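Xenavidin (PDB 2UZ2) binds biotin as a frog member of the avidin family, with a beta-barrel fold and four protein chains in its assembly. Local coordinates at residues Q102-E105 against Q106-W109. Numbering follows the deposited sequence.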
# COMPACT_ATOMS: atom_id res chain seq x y z
N GLN B 102 -2.63 -17.85 0.02
CA GLN B 102 -1.62 -18.49 -0.78
C GLN B 102 -1.32 -19.92 -0.34
O GLN B 102 -1.50 -20.28 0.85
CB GLN B 102 -0.34 -17.65 -0.78
CG GLN B 102 -0.54 -16.22 -1.33
CD GLN B 102 -1.25 -16.22 -2.66
OE1 GLN B 102 -0.86 -16.93 -3.59
NE2 GLN B 102 -2.34 -15.49 -2.73
N GLU B 103 -0.88 -20.74 -1.29
CA GLU B 103 -0.69 -22.18 -1.07
C GLU B 103 0.56 -22.46 -0.24
O GLU B 103 0.61 -23.42 0.53
CB GLU B 103 -0.58 -22.93 -2.41
CG GLU B 103 -1.82 -22.80 -3.31
CD GLU B 103 -1.75 -23.65 -4.56
OE1 GLU B 103 -0.75 -23.55 -5.33
OE2 GLU B 103 -2.69 -24.45 -4.76
N LYS B 104 1.59 -21.64 -0.43
CA LYS B 104 2.87 -21.88 0.23
C LYS B 104 3.55 -20.58 0.55
O LYS B 104 3.27 -19.55 -0.08
CB LYS B 104 3.78 -22.74 -0.63
CG LYS B 104 3.98 -22.26 -2.04
CD LYS B 104 4.61 -23.38 -2.88
CE LYS B 104 4.52 -23.09 -4.38
NZ LYS B 104 3.09 -22.89 -4.81
N GLU B 105 4.46 -20.64 1.51
CA GLU B 105 5.19 -19.48 1.97
C GLU B 105 5.90 -18.74 0.85
O GLU B 105 5.90 -17.51 0.84
CB GLU B 105 6.20 -19.86 3.05
CG GLU B 105 6.67 -18.65 3.82
CD GLU B 105 7.89 -18.91 4.65
OE1 GLU B 105 8.45 -20.02 4.56
OE2 GLU B 105 8.29 -17.98 5.39
N GLN B 106 6.50 -19.49 -0.07
CA GLN B 106 7.24 -18.88 -1.19
C GLN B 106 6.37 -17.98 -2.10
O GLN B 106 6.91 -17.20 -2.89
CB GLN B 106 8.02 -19.93 -1.99
CG GLN B 106 7.19 -20.80 -2.94
CD GLN B 106 7.98 -21.93 -3.57
OE1 GLN B 106 8.12 -23.01 -2.99
NE2 GLN B 106 8.50 -21.69 -4.78
N ASP B 107 5.04 -18.10 -2.01
CA ASP B 107 4.13 -17.30 -2.83
C ASP B 107 3.58 -16.13 -2.03
O ASP B 107 2.67 -15.42 -2.48
CB ASP B 107 2.94 -18.12 -3.34
CG ASP B 107 3.34 -19.22 -4.31
OD1 ASP B 107 4.36 -19.13 -5.00
OD2 ASP B 107 2.59 -20.21 -4.39
N ASN B 108 4.11 -15.92 -0.83
CA ASN B 108 3.55 -14.90 0.05
C ASN B 108 3.51 -13.52 -0.61
O ASN B 108 2.58 -12.74 -0.41
CB ASN B 108 4.35 -14.78 1.34
CG ASN B 108 3.74 -13.74 2.28
OD1 ASN B 108 2.63 -13.93 2.77
ND2 ASN B 108 4.44 -12.61 2.47
N TRP B 109 4.57 -13.24 -1.37
CA TRP B 109 4.76 -11.93 -2.00
C TRP B 109 3.61 -11.50 -2.90
O TRP B 109 3.45 -10.31 -3.12
CB TRP B 109 6.08 -11.96 -2.82
CG TRP B 109 6.03 -12.84 -4.04
CD1 TRP B 109 6.31 -14.18 -4.11
CD2 TRP B 109 5.72 -12.43 -5.38
NE1 TRP B 109 6.18 -14.63 -5.41
CE2 TRP B 109 5.80 -13.57 -6.20
CE3 TRP B 109 5.32 -11.20 -5.94
CZ2 TRP B 109 5.53 -13.53 -7.58
CZ3 TRP B 109 5.07 -11.16 -7.35
CH2 TRP B 109 5.16 -12.31 -8.13
O HOH W 1 -0.14 -19.66 -3.81
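Lys104 and Asp107 meet twice, through backbone and side chains. Asp107 N donates to Lys104 O at 3.0 Å, and Asn108 N makes the same i+3 to i bond to Glu105 O. From CB, which lies against Lys104 O at 3.6 Å, the Asp107 side chain turns its CG beside its own backbone N (chi1 -66°). This sets Asp107 OD2 beside the aliphatic part of Lys104, 3.4 Å from Lys104 CG, and Asp107 CG 3.7 Å from Lys104 NZ. There Lys104 NZ forms a salt bridge to Asp107 OD2 at 2.8 Å, arriving on the syn side, 25° out of the carboxylate plane; Asp107 OD1 stays farther from Lys104 NZ, at 4.0 Å. The lysine reaches OD2 by bending at its last torsion (chi4 -58°), while Lys104 CD packs against Gln106 OE1 at 3.5 Å. One water also donates to Asp107 OD2 and to Gln102 OE1 and accepts from Glu103 N, so OD2 is gripped twice. A leucine in place of Asp107 would probably leave the Lys104 ammonium without its close carboxylate and the water without one acceptor. Glu103 OE1 adds a long second salt bridge to Lys104 NZ, 3.9 Å away. Glu105 OE2 is hydrogen-bonded to His93 NE2 of a neighbouring subunit, and Asn108 OD1 to Arg99 NH2 of the same chain. The whole is a surface 3-10 turn with a salt-bridge network, in the loop joining strands 90-99 and 112-121 of the avidin barrel, at a subunit interface.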